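Local coordinates for Lin1840 protein (Listeria innocua serovar 6a, PDB 4ZOE) that probably hydrolyses terminal, non-reducing beta-D-glucosyl residues with release of beta-D-glucose, as a family 3 glycoside hydrolase involved in beta-1,2-glucan metabolism, at residues 136-141 / 151-156; 566-571 / 652-657; 615-620 / 716-721; 643-648 / 656-661; 662-667 / 676-681. The protein carries 1 engineered substitution. All blocks are in the same frame, centred on the assembly; numbering follows the deposited sequence.

Contact 1 of 5, residues 136-141 / 151-156; sequences SPMLDL and MESTGE
S153 OG donates a hydrogen bond of 2.7 Å to D140 O. S153 OG itself accepts from G155 N at 3.1 Å, almost straight at 170°, so S153 forms an ST turn. Both segments belong to the loop that follows strand 133-134 of the TIM barrel and leads to helix 158-173. The trans placement of OG relative to the S153 backbone N (chi1 -178°) lets the hydroxyl serve both partners. Beside this bond M138 lies against the backbone of the other segment. Its CB is 3.3 Å from E152 O, and its SD is 3.6 Å from S153 N. M138 CG meets E152 CB, and the two side chains cross at about a right angle. The M138 chain bends at chi2 (-82°), and SD also takes a weak bond from D140 N. Two waters join the buried backbones. One accepts from M138 N and donates to E152 O; the other links M138 O to T154 N. Further out, the D140 carboxylate is bonded by Y223 and H192, E152 makes a salt bridge with R149, and E156 accepts from S553 N and Y565 N. At the far end, L141 CD1 lies 3.3 Å from E156 O.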
# COMPACT_ATOMS: atom_id res chain seq x y z
N SER A 136 -11.19 -4.49 -24.35
CA SER A 136 -11.21 -3.07 -23.96
C SER A 136 -12.67 -2.69 -23.70
O SER A 136 -13.56 -3.26 -24.30
CB SER A 136 -10.50 -2.18 -25.00
OG SER A 136 -10.71 -0.79 -24.89
N PRO A 137 -12.95 -1.79 -22.76
CA PRO A 137 -12.05 -1.01 -21.95
C PRO A 137 -11.45 -1.69 -20.68
O PRO A 137 -12.08 -2.56 -20.07
CB PRO A 137 -12.97 0.12 -21.46
CG PRO A 137 -14.30 -0.48 -21.35
CD PRO A 137 -14.36 -1.49 -22.43
N MET A 138 -10.24 -1.19 -20.30
CA MET A 138 -9.56 -1.52 -19.02
C MET A 138 -9.98 -0.48 -18.02
O MET A 138 -9.75 0.74 -18.23
CB MET A 138 -8.06 -1.47 -19.27
CG MET A 138 -7.19 -1.96 -18.15
SD MET A 138 -6.95 -0.70 -16.91
CE MET A 138 -5.43 -1.51 -16.29
N LEU A 139 -10.69 -0.94 -16.99
CA LEU A 139 -11.39 -0.07 -16.02
C LEU A 139 -10.89 -0.23 -14.64
O LEU A 139 -11.61 0.08 -13.65
CB LEU A 139 -12.90 -0.30 -16.08
CG LEU A 139 -13.50 0.06 -17.45
CD1 LEU A 139 -14.95 -0.43 -17.45
CD2 LEU A 139 -13.46 1.57 -17.66
N ASP A 140 -9.62 -0.67 -14.53
CA ASP A 140 -9.00 -0.80 -13.23
C ASP A 140 -8.61 0.59 -12.60
O ASP A 140 -7.84 1.33 -13.18
CB ASP A 140 -7.78 -1.78 -13.35
CG ASP A 140 -8.14 -3.12 -13.99
OD1 ASP A 140 -9.29 -3.60 -13.90
OD2 ASP A 140 -7.27 -3.72 -14.63
N LEU A 141 -9.11 0.93 -11.41
CA LEU A 141 -8.70 2.08 -10.71
C LEU A 141 -7.20 1.95 -10.36
O LEU A 141 -6.76 0.88 -9.92
CB LEU A 141 -9.50 2.21 -9.44
CG LEU A 141 -9.30 3.53 -8.71
CD1 LEU A 141 -9.86 4.71 -9.49
CD2 LEU A 141 -9.89 3.40 -7.33
N MET A 151 -0.86 2.61 -17.78
CA MET A 151 -0.99 3.22 -19.10
C MET A 151 -2.34 2.78 -19.75
O MET A 151 -2.85 3.46 -20.61
CB MET A 151 0.13 2.75 -20.04
CG MET A 151 0.29 1.25 -20.12
SD MET A 151 0.41 0.64 -21.85
CE MET A 151 -1.11 1.25 -22.39
N GLU A 152 -2.89 1.70 -19.28
CA GLU A 152 -4.16 1.11 -19.80
C GLU A 152 -5.43 1.63 -19.14
O GLU A 152 -6.50 1.46 -19.67
CB GLU A 152 -4.13 -0.40 -19.65
CG GLU A 152 -3.08 -1.17 -20.42
CD GLU A 152 -2.89 -2.58 -19.82
OE1 GLU A 152 -3.85 -3.38 -19.78
OE2 GLU A 152 -1.72 -2.93 -19.47
N SER A 153 -5.32 2.32 -18.00
CA SER A 153 -6.41 2.90 -17.29
C SER A 153 -6.53 4.36 -17.61
O SER A 153 -5.56 4.93 -18.06
CB SER A 153 -6.09 2.78 -15.81
OG SER A 153 -7.10 3.28 -14.94
N THR A 154 -7.68 4.97 -17.27
CA THR A 154 -7.84 6.37 -17.36
C THR A 154 -7.51 7.08 -16.02
O THR A 154 -7.71 8.30 -15.99
CB THR A 154 -9.22 6.81 -17.95
OG1 THR A 154 -10.29 6.32 -17.12
CG2 THR A 154 -9.31 6.24 -19.37
N GLY A 155 -6.97 6.39 -15.03
CA GLY A 155 -6.42 7.10 -13.83
C GLY A 155 -7.00 6.78 -12.49
O GLY A 155 -7.55 5.69 -12.28
N GLU A 156 -6.86 7.72 -11.55
CA GLU A 156 -7.17 7.49 -10.20
C GLU A 156 -8.62 7.83 -9.76
O GLU A 156 -8.92 7.70 -8.60
CB GLU A 156 -6.22 8.35 -9.28
CG GLU A 156 -6.48 9.83 -9.18
CD GLU A 156 -5.34 10.60 -8.55
OE1 GLU A 156 -4.16 10.18 -8.73
OE2 GLU A 156 -5.61 11.65 -7.90
O HOH W 1 -8.93 1.43 -21.25
O HOH W 2 -9.84 2.94 -16.64

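Contact 2 of 5, residues 566-571 / 652-657; sequences NHLRTG and SISRPV
V657 CG2 sits over one face of the H567 imidazole, a CH-pi contact with CG2 4.0 Å from the ring centroid and 19° off the ring normal. The methyl is displaced toward the rim, near H567 CE1 and NE2. The ring is held by the backbone of the next residue: with CG between the backbone N and the carbonyl carbon (chi1 61°), H567 ND1 donates to L568 O at 3.0 Å. L568 O lies in the ring plane, while ND1 stands above the plane of that carbonyl. V657 N in turn donates to H567 O at 2.8 Å. This ties a loop of the family 3 C-terminal domain (566-571) to one of the fibronectin type III-like domain (652-657). L568 points its CD2 branch at the opposing backbone, 3.4 Å from S654 O. S654 OG accepts from two waters, which in turn accept from R569 N and T570 N; it also bonds H280 O of the second subunit at the dimer interface. Segment 566-571 is in the loop running from helix 532-541 to strand 607-611. Segment 652-657 connects strands 638-648 and 659-668, and its R655 packs on strand 687-688 and helix 212-219.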
# COMPACT_ATOMS: atom_id res chain seq x y z
N ASN A 566 -8.48 12.14 -3.90
CA ASN A 566 -9.72 11.78 -3.19
C ASN A 566 -9.40 11.00 -1.95
O ASN A 566 -9.84 9.86 -1.71
CB ASN A 566 -10.73 11.09 -4.12
CG ASN A 566 -10.20 9.87 -4.78
OD1 ASN A 566 -9.00 9.74 -5.07
ND2 ASN A 566 -11.15 8.96 -5.11
N HIS A 567 -8.64 11.65 -1.09
CA HIS A 567 -8.14 10.99 0.12
C HIS A 567 -8.94 11.40 1.35
O HIS A 567 -9.66 12.42 1.34
CB HIS A 567 -6.65 11.35 0.28
CG HIS A 567 -6.41 12.80 0.44
ND1 HIS A 567 -6.55 13.42 1.66
CD2 HIS A 567 -6.05 13.77 -0.45
CE1 HIS A 567 -6.30 14.72 1.53
NE2 HIS A 567 -6.01 14.96 0.27
N LEU A 568 -8.75 10.64 2.42
CA LEU A 568 -9.47 10.89 3.64
C LEU A 568 -8.72 11.94 4.38
O LEU A 568 -7.51 12.18 4.17
CB LEU A 568 -9.61 9.62 4.46
CG LEU A 568 -10.33 8.44 3.73
CD1 LEU A 568 -10.41 7.35 4.83
CD2 LEU A 568 -11.65 8.83 3.09
N ARG A 569 -9.40 12.54 5.30
CA ARG A 569 -8.81 13.61 6.03
C ARG A 569 -7.79 13.26 7.10
O ARG A 569 -6.94 14.10 7.41
CB ARG A 569 -9.96 14.43 6.58
CG ARG A 569 -9.60 15.75 7.19
CD ARG A 569 -10.77 16.74 6.94
NE ARG A 569 -10.36 18.06 7.32
CZ ARG A 569 -10.47 18.58 8.54
NH1 ARG A 569 -10.94 17.90 9.56
NH2 ARG A 569 -10.00 19.79 8.76
N THR A 570 -7.95 12.09 7.75
CA THR A 570 -7.29 11.69 8.96
C THR A 570 -7.79 12.47 10.19
O THR A 570 -8.55 13.44 10.09
CB THR A 570 -5.71 11.73 8.94
OG1 THR A 570 -5.25 13.01 9.30
CG2 THR A 570 -5.06 11.30 7.55
N GLY A 571 -7.33 11.99 11.33
CA GLY A 571 -7.60 12.65 12.62
C GLY A 571 -6.78 13.87 12.87
O GLY A 571 -7.17 14.67 13.77
N SER A 652 -21.21 8.55 8.47
CA SER A 652 -20.97 7.33 9.23
C SER A 652 -19.67 6.57 8.77
O SER A 652 -19.22 5.72 9.49
CB SER A 652 -22.18 6.39 9.16
OG SER A 652 -22.36 6.02 7.82
N ILE A 653 -19.12 6.92 7.63
CA ILE A 653 -17.81 6.43 7.16
C ILE A 653 -17.00 7.72 6.85
O ILE A 653 -17.56 8.70 6.33
CB ILE A 653 -18.01 5.62 5.85
CG1 ILE A 653 -18.86 4.34 6.13
CG2 ILE A 653 -16.66 5.32 5.21
CD1 ILE A 653 -18.13 3.42 7.08
N SER A 654 -15.67 7.72 7.11
CA SER A 654 -14.87 8.93 6.89
C SER A 654 -14.85 9.05 5.37
O SER A 654 -14.47 8.10 4.76
CB SER A 654 -13.44 8.74 7.53
OG SER A 654 -12.61 9.86 7.27
N ARG A 655 -15.28 10.18 4.75
CA ARG A 655 -15.42 10.27 3.30
C ARG A 655 -14.29 11.11 2.78
O ARG A 655 -13.74 11.96 3.49
CB ARG A 655 -16.78 10.91 2.89
CG ARG A 655 -17.96 10.14 3.49
CD ARG A 655 -18.49 9.03 2.55
NE ARG A 655 -18.91 9.62 1.35
CZ ARG A 655 -18.47 9.41 0.10
NH1 ARG A 655 -17.46 8.62 -0.28
NH2 ARG A 655 -19.01 10.13 -0.80
N PRO A 656 -13.99 10.94 1.53
CA PRO A 656 -12.90 11.73 0.90
C PRO A 656 -13.12 13.20 0.92
O PRO A 656 -14.27 13.68 1.02
CB PRO A 656 -12.86 11.25 -0.53
CG PRO A 656 -13.91 10.18 -0.61
CD PRO A 656 -14.66 10.02 0.63
N VAL A 657 -12.03 13.93 0.93
CA VAL A 657 -12.12 15.42 1.05
C VAL A 657 -12.76 16.10 -0.15
O VAL A 657 -13.33 17.17 -0.02
CB VAL A 657 -10.75 16.09 1.29
CG1 VAL A 657 -10.20 15.68 2.66
CG2 VAL A 657 -9.78 15.80 0.17
O HOH W 3 -12.12 11.89 5.62
O HOH W 4 -9.94 9.94 8.04

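Contact 3 of 5, residues 615-620 / 716-721; sequences PKELNL and EVEVGG
E617 and L618 pair with E718 and V719 as parallel strands, whose axes come within 4.6 Å and diverge by 26°. Strand 617-620 is an outermost strand of its sheet in this chain. E718 N donates to K616 O at 2.9 Å, and E718 O accepts from L618 N. G720 N then donates to L618 O at 2.9 Å, while the bond from L620 N to G720 O is weak. On the buried face, L618 CB packs between V717 CG1 at 3.9 Å and V719 CG2 at 4.1 Å. V719 CG1 also touches L620 CD2. On the other face are E617 and E718. K616 lies alongside E716: its CG is trans to the backbone N (chi1 174°), and the bent chain brings NZ to 4.4 Å from E716 OE1, too far for a salt bridge. The apolar face thus turns into the beta sandwich of the fibronectin type III-like domain, toward F685 and L624. The acidic face carries E718, which pairs with R284 of the second subunit; K616 near E716 may add a weak attraction.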
# COMPACT_ATOMS: atom_id res chain seq x y z
N PRO A 615 -28.71 26.70 -4.22
CA PRO A 615 -29.50 26.53 -2.98
C PRO A 615 -28.66 26.28 -1.74
O PRO A 615 -27.62 25.64 -1.78
CB PRO A 615 -30.36 25.28 -3.26
CG PRO A 615 -29.86 24.69 -4.54
CD PRO A 615 -29.13 25.75 -5.28
N LYS A 616 -29.10 26.80 -0.63
CA LYS A 616 -28.48 26.48 0.63
C LYS A 616 -29.01 25.16 1.21
O LYS A 616 -28.37 24.59 2.10
CB LYS A 616 -28.63 27.64 1.61
CG LYS A 616 -28.12 27.33 3.00
CD LYS A 616 -26.61 27.02 3.08
CE LYS A 616 -26.32 25.89 4.05
NZ LYS A 616 -24.98 26.03 4.71
N GLU A 617 -30.13 24.66 0.69
CA GLU A 617 -30.67 23.40 1.16
C GLU A 617 -31.23 22.59 0.03
O GLU A 617 -31.57 23.15 -1.01
CB GLU A 617 -31.76 23.63 2.14
CG GLU A 617 -31.28 24.50 3.26
CD GLU A 617 -32.10 24.32 4.50
OE1 GLU A 617 -31.92 23.27 5.15
OE2 GLU A 617 -32.94 25.18 4.80
N LEU A 618 -31.39 21.32 0.29
CA LEU A 618 -31.73 20.36 -0.69
C LEU A 618 -32.42 19.25 0.10
O LEU A 618 -32.07 18.98 1.30
CB LEU A 618 -30.43 19.85 -1.30
CG LEU A 618 -30.45 19.33 -2.70
CD1 LEU A 618 -31.16 20.33 -3.62
CD2 LEU A 618 -29.00 19.18 -3.19
N ASN A 619 -33.45 18.68 -0.49
CA ASN A 619 -34.08 17.51 0.11
C ASN A 619 -33.26 16.25 -0.19
O ASN A 619 -32.51 16.20 -1.12
CB ASN A 619 -35.52 17.33 -0.41
CG ASN A 619 -36.46 18.39 0.15
OD1 ASN A 619 -36.93 19.21 -0.57
ND2 ASN A 619 -36.67 18.38 1.45
N LEU A 620 -33.43 15.22 0.61
CA LEU A 620 -32.93 13.97 0.25
C LEU A 620 -33.58 13.54 -1.02
O LEU A 620 -34.72 13.86 -1.25
CB LEU A 620 -33.14 12.94 1.32
CG LEU A 620 -32.42 13.19 2.63
CD1 LEU A 620 -33.18 12.48 3.76
CD2 LEU A 620 -30.94 12.71 2.51
N GLU A 716 -21.58 25.66 0.14
CA GLU A 716 -22.10 24.72 1.17
C GLU A 716 -23.53 24.52 0.90
O GLU A 716 -24.23 25.49 0.56
CB GLU A 716 -21.90 25.21 2.62
CG GLU A 716 -20.38 25.10 2.87
CD GLU A 716 -19.87 25.33 4.25
OE1 GLU A 716 -20.65 25.65 5.14
OE2 GLU A 716 -18.62 25.21 4.38
N VAL A 717 -23.95 23.25 0.99
CA VAL A 717 -25.40 22.82 0.81
C VAL A 717 -25.79 21.88 1.94
O VAL A 717 -25.15 20.86 2.11
CB VAL A 717 -25.63 22.04 -0.51
CG1 VAL A 717 -27.11 21.81 -0.68
CG2 VAL A 717 -25.20 22.82 -1.70
N GLU A 718 -26.79 22.22 2.75
CA GLU A 718 -27.27 21.36 3.82
C GLU A 718 -28.36 20.44 3.26
O GLU A 718 -29.40 20.90 2.78
CB GLU A 718 -27.75 22.15 5.01
CG GLU A 718 -28.13 21.29 6.22
CD GLU A 718 -26.94 20.72 7.00
OE1 GLU A 718 -27.13 19.65 7.64
OE2 GLU A 718 -25.87 21.32 6.99
N VAL A 719 -28.13 19.13 3.32
CA VAL A 719 -29.07 18.12 2.79
C VAL A 719 -29.92 17.57 3.92
O VAL A 719 -29.40 17.13 4.98
CB VAL A 719 -28.33 17.04 1.92
CG1 VAL A 719 -29.30 16.05 1.31
CG2 VAL A 719 -27.61 17.70 0.77
N GLY A 720 -31.26 17.68 3.80
CA GLY A 720 -32.11 16.93 4.71
C GLY A 720 -33.60 16.90 4.44
O GLY A 720 -34.02 17.05 3.33
N GLY A 721 -34.41 16.70 5.47
CA GLY A 721 -35.89 16.81 5.29
C GLY A 721 -36.51 15.55 4.80
O GLY A 721 -36.21 14.47 5.27
O HOH W 5 -24.91 26.51 -1.90
O HOH W 6 -31.83 20.67 4.70

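Contact 4 of 5, residues 643-648 / 656-661; sequences QVYLQD and PVKELK. With MG (magnesium ion), chain C.
The Y645 ring is sandwiched between groups on both faces. L660 CD1 lies over one, a CH-pi contact 3.8 Å from the ring centroid and 18° off its normal, offset toward the rim. K658 CD lies over the opposite face. Y645 OH donates to Q643 OE1 at 2.6 Å, in the plane of that amide carbonyl, which fixes the hydroxyl end of the ring. L660 reaches the ring because its CG is trans to the backbone N (chi1 -170°). K658 makes a cation-pi contact with F704. These groups lie on a beta hairpin of the fibronectin type III-like domain. Y645 and L660 are a non-hydrogen-bonded antiparallel pair, L646 and E659 a hydrogen-bonded one. E659 N donates to L646 O and L646 N to E659 O, and K661 N gives V644 O a bond of 2.9 Å. L646 CB packs on K661 CG. E659 OE1 holds a water shared with L646 O, a salt bridge to R655 and a weaker one to K661. Q647 stretches past V657 O to R702. Where the strand ends, D648 OD1 binds magnesium at 2.0 Å. Four waters and T650 O complete its six ligands, and D648 OD2 lies 2.6 Å from one of these waters.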
# COMPACT_ATOMS: atom_id res chain seq x y z
N GLN A 643 -14.54 21.39 -13.75
CA GLN A 643 -14.73 20.24 -12.81
C GLN A 643 -15.57 20.58 -11.65
O GLN A 643 -15.44 21.67 -11.03
CB GLN A 643 -13.34 19.77 -12.32
CG GLN A 643 -12.43 19.40 -13.50
CD GLN A 643 -10.95 19.59 -13.23
OE1 GLN A 643 -10.44 19.13 -12.19
NE2 GLN A 643 -10.24 20.21 -14.16
N VAL A 644 -16.45 19.65 -11.30
CA VAL A 644 -17.26 19.84 -10.11
C VAL A 644 -17.02 18.66 -9.18
O VAL A 644 -17.24 17.53 -9.54
CB VAL A 644 -18.77 19.97 -10.44
CG1 VAL A 644 -19.52 20.34 -9.23
CG2 VAL A 644 -19.03 21.01 -11.54
N TYR A 645 -16.66 18.99 -7.92
CA TYR A 645 -16.45 18.02 -6.87
C TYR A 645 -17.44 18.18 -5.74
O TYR A 645 -17.97 19.27 -5.50
CB TYR A 645 -15.02 18.18 -6.33
CG TYR A 645 -13.90 18.05 -7.33
CD1 TYR A 645 -13.54 19.10 -8.13
CD2 TYR A 645 -13.17 16.88 -7.40
CE1 TYR A 645 -12.50 19.00 -9.03
CE2 TYR A 645 -12.15 16.72 -8.32
CZ TYR A 645 -11.82 17.79 -9.14
OH TYR A 645 -10.78 17.70 -9.99
N LEU A 646 -17.71 17.09 -5.05
CA LEU A 646 -18.53 17.08 -3.88
C LEU A 646 -17.73 16.48 -2.68
O LEU A 646 -16.90 15.58 -2.86
CB LEU A 646 -19.71 16.16 -4.09
CG LEU A 646 -21.07 16.69 -4.48
CD1 LEU A 646 -22.15 15.64 -4.10
CD2 LEU A 646 -21.40 18.07 -3.94
N GLN A 647 -17.97 17.00 -1.49
CA GLN A 647 -17.49 16.49 -0.26
C GLN A 647 -18.65 16.28 0.71
O GLN A 647 -19.53 17.15 0.82
CB GLN A 647 -16.55 17.50 0.40
CG GLN A 647 -16.00 16.99 1.73
CD GLN A 647 -15.13 18.02 2.47
OE1 GLN A 647 -15.07 19.21 2.14
NE2 GLN A 647 -14.44 17.53 3.49
N ASP A 648 -18.64 15.13 1.40
CA ASP A 648 -19.55 14.83 2.43
C ASP A 648 -18.83 15.14 3.74
O ASP A 648 -17.98 14.39 4.15
CB ASP A 648 -19.98 13.38 2.33
CG ASP A 648 -21.14 13.02 3.25
OD1 ASP A 648 -21.56 13.76 4.13
OD2 ASP A 648 -21.61 11.89 3.12
N PRO A 656 -13.99 10.94 1.53
CA PRO A 656 -12.90 11.73 0.90
C PRO A 656 -13.12 13.20 0.92
O PRO A 656 -14.27 13.68 1.02
CB PRO A 656 -12.86 11.25 -0.53
CG PRO A 656 -13.91 10.18 -0.61
CD PRO A 656 -14.66 10.02 0.63
N VAL A 657 -12.03 13.93 0.93
CA VAL A 657 -12.12 15.42 1.05
C VAL A 657 -12.76 16.10 -0.15
O VAL A 657 -13.33 17.17 -0.02
CB VAL A 657 -10.75 16.09 1.29
CG1 VAL A 657 -10.20 15.68 2.66
CG2 VAL A 657 -9.78 15.80 0.17
N LYS A 658 -12.65 15.43 -1.30
CA LYS A 658 -13.35 15.72 -2.54
C LYS A 658 -13.50 14.43 -3.34
O LYS A 658 -12.65 13.52 -3.33
CB LYS A 658 -12.51 16.61 -3.54
CG LYS A 658 -12.17 17.92 -3.09
CD LYS A 658 -11.43 18.69 -4.15
CE LYS A 658 -11.35 20.12 -3.81
NZ LYS A 658 -10.59 20.43 -2.59
N GLU A 659 -14.56 14.43 -4.15
CA GLU A 659 -14.69 13.47 -5.25
C GLU A 659 -15.27 14.14 -6.46
O GLU A 659 -16.24 14.94 -6.34
CB GLU A 659 -15.67 12.39 -4.80
CG GLU A 659 -15.31 11.50 -3.61
CD GLU A 659 -16.42 10.48 -3.32
OE1 GLU A 659 -17.63 10.82 -3.20
OE2 GLU A 659 -16.13 9.30 -3.20
N LEU A 660 -14.72 13.85 -7.64
CA LEU A 660 -15.22 14.39 -8.86
C LEU A 660 -16.61 13.79 -9.14
O LEU A 660 -16.73 12.55 -9.16
CB LEU A 660 -14.31 14.04 -10.05
CG LEU A 660 -14.60 14.75 -11.35
CD1 LEU A 660 -14.31 16.22 -11.31
CD2 LEU A 660 -13.85 14.11 -12.51
N LYS A 661 -17.57 14.68 -9.47
CA LYS A 661 -18.94 14.23 -9.85
C LYS A 661 -19.48 14.77 -11.14
O LYS A 661 -20.54 14.28 -11.56
CB LYS A 661 -19.93 14.51 -8.72
CG LYS A 661 -19.55 14.01 -7.34
CD LYS A 661 -19.68 12.51 -7.24
CE LYS A 661 -19.28 12.02 -5.88
NZ LYS A 661 -19.45 10.55 -5.78
MG MG C . -22.87 13.67 5.63
O HOH W 7 -18.06 13.11 -2.07
O HOH W 8 -16.99 13.18 0.47
O HOH W 9 -23.21 11.63 5.20
O HOH W 10 -24.09 13.54 7.29
O HOH W 11 -22.27 15.83 6.08
O HOH W 12 -24.44 14.28 4.38

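Contact 5 of 5, residues 662-667 / 676-681; sequences AFEKVA and VTFELT
A662 CB touches both F678 CD1 and L680 CD2, each at 3.7 Å, across the inside of a beta sandwich. The two strands belong to different sheets of the fibronectin type III-like domain. Strand 659-668 is an outermost strand of the five-stranded sheet, and strand 673-680 of the three-stranded one. Their directions are 159° apart, close to antiparallel. The axes come no nearer than 8.0 Å, and no direct hydrogen bond joins the segments.

Several of the apolar contacts involve F678. E664 CB meets the ring at its edge, near the ring plane, 3.7 Å from F678 CE1. A662 CB approaches obliquely. V666 CG2 and V676 CG1 are 4.0 Å apart, and these side chains run antiparallel, side by side. I642 and V644 of strand 638-648 also pack on F678. The E664 chain is extended, with CG trans to the backbone N (chi1 -165°), and this carries the carboxylate across to V676. There V676 CG1 packs close to both carboxylate oxygens.

On the other side of strand 659-668, F663 makes a cation-pi contact with R112 and packs on helix 158-173. The polar link between the segments is a single water: it donates to E664 OE1 at 2.7 Å and to T677 O at 3.0 Å.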
# COMPACT_ATOMS: atom_id res chain seq x y z
N ALA A 662 -18.74 15.67 -11.82
CA ALA A 662 -19.12 16.22 -13.09
C ALA A 662 -17.93 16.88 -13.72
O ALA A 662 -17.04 17.45 -13.04
CB ALA A 662 -20.31 17.18 -12.93
N PHE A 663 -17.85 16.76 -15.03
CA PHE A 663 -16.85 17.51 -15.82
C PHE A 663 -17.38 17.80 -17.22
O PHE A 663 -18.15 17.02 -17.78
CB PHE A 663 -15.46 16.77 -15.83
CG PHE A 663 -15.52 15.43 -16.46
CD1 PHE A 663 -15.95 14.31 -15.74
CD2 PHE A 663 -15.22 15.31 -17.78
CE1 PHE A 663 -16.11 13.15 -16.36
CE2 PHE A 663 -15.35 14.10 -18.39
CZ PHE A 663 -15.78 13.01 -17.67
N GLU A 664 -16.93 18.92 -17.77
CA GLU A 664 -17.14 19.25 -19.15
C GLU A 664 -16.00 20.06 -19.68
O GLU A 664 -15.58 21.03 -19.09
CB GLU A 664 -18.45 20.09 -19.34
CG GLU A 664 -18.86 20.11 -20.81
CD GLU A 664 -20.08 20.95 -21.14
OE1 GLU A 664 -21.07 20.94 -20.35
OE2 GLU A 664 -20.08 21.59 -22.24
N LYS A 665 -15.52 19.67 -20.82
CA LYS A 665 -14.53 20.42 -21.51
C LYS A 665 -15.25 21.42 -22.43
O LYS A 665 -16.05 21.03 -23.27
CB LYS A 665 -13.70 19.50 -22.34
CG LYS A 665 -12.44 20.13 -22.93
CD LYS A 665 -11.55 19.06 -23.53
CE LYS A 665 -10.13 19.31 -23.09
NZ LYS A 665 -9.15 18.37 -23.72
N VAL A 666 -14.96 22.68 -22.24
CA VAL A 666 -15.64 23.78 -22.95
C VAL A 666 -14.68 24.51 -23.89
O VAL A 666 -13.63 25.00 -23.47
CB VAL A 666 -16.29 24.73 -21.92
CG1 VAL A 666 -17.09 25.82 -22.60
CG2 VAL A 666 -17.18 23.94 -20.98
N ALA A 667 -14.97 24.51 -25.20
CA ALA A 667 -14.20 25.25 -26.19
C ALA A 667 -14.67 26.72 -26.33
O ALA A 667 -15.90 26.96 -26.48
CB ALA A 667 -14.32 24.56 -27.54
N VAL A 676 -22.70 26.44 -18.88
CA VAL A 676 -22.95 24.98 -18.95
C VAL A 676 -23.62 24.67 -17.67
O VAL A 676 -23.43 25.36 -16.66
CB VAL A 676 -21.67 24.06 -19.10
CG1 VAL A 676 -21.18 24.06 -20.52
CG2 VAL A 676 -20.57 24.46 -18.18
N THR A 677 -24.36 23.59 -17.69
CA THR A 677 -25.10 23.19 -16.51
C THR A 677 -24.74 21.77 -16.16
O THR A 677 -24.49 20.97 -17.03
CB THR A 677 -26.61 23.21 -16.77
OG1 THR A 677 -26.87 22.39 -17.92
CG2 THR A 677 -27.05 24.57 -17.07
N PHE A 678 -24.79 21.45 -14.90
CA PHE A 678 -24.45 20.12 -14.44
C PHE A 678 -25.57 19.68 -13.50
O PHE A 678 -26.01 20.45 -12.67
CB PHE A 678 -23.12 20.12 -13.66
CG PHE A 678 -21.89 20.54 -14.43
CD1 PHE A 678 -21.32 19.72 -15.37
CD2 PHE A 678 -21.31 21.79 -14.22
CE1 PHE A 678 -20.18 20.14 -16.05
CE2 PHE A 678 -20.16 22.20 -14.88
CZ PHE A 678 -19.60 21.38 -15.82
N GLU A 679 -26.02 18.43 -13.58
CA GLU A 679 -26.95 17.87 -12.57
C GLU A 679 -26.20 16.85 -11.67
O GLU A 679 -25.77 15.79 -12.13
CB GLU A 679 -28.13 17.14 -13.22
CG GLU A 679 -29.18 16.67 -12.22
CD GLU A 679 -30.33 15.97 -12.86
OE1 GLU A 679 -31.20 15.43 -12.14
OE2 GLU A 679 -30.37 15.96 -14.09
N LEU A 680 -26.02 17.18 -10.40
CA LEU A 680 -25.50 16.19 -9.47
C LEU A 680 -26.76 15.56 -8.83
O LEU A 680 -27.45 16.22 -8.02
CB LEU A 680 -24.60 16.84 -8.42
CG LEU A 680 -23.47 17.71 -9.00
CD1 LEU A 680 -22.47 18.05 -7.91
CD2 LEU A 680 -22.72 17.04 -10.07
N THR A 681 -27.07 14.34 -9.27
CA THR A 681 -28.16 13.59 -8.73
C THR A 681 -27.87 13.18 -7.33
O THR A 681 -26.73 13.19 -6.85
CB THR A 681 -28.58 12.37 -9.55
OG1 THR A 681 -27.54 11.40 -9.51
CG2 THR A 681 -28.88 12.72 -11.00
O HOH W 13 -22.55 19.45 -18.66

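Overall arrangement
Contact 1 is buried near the centre of the chain, in a loop of the TIM barrel, and relies on an ST turn and waters. The others lie farther out. Contacts 4 and 5 are buried and share strand 659-668. Contact 4 pairs it with its hairpin partner within one sheet, while contact 5 packs it on the facing sheet without direct hydrogen bonds. V644 N probably bonds A662 O between them. Contact 3 edges the same five-stranded sheet and is more exposed and charged. Contact 2 shares P656 and V657 with contact 4 and links two domains. Contacts 2 and 3 both reach the second subunit. E156 of contact 1 packs on N566 of contact 2.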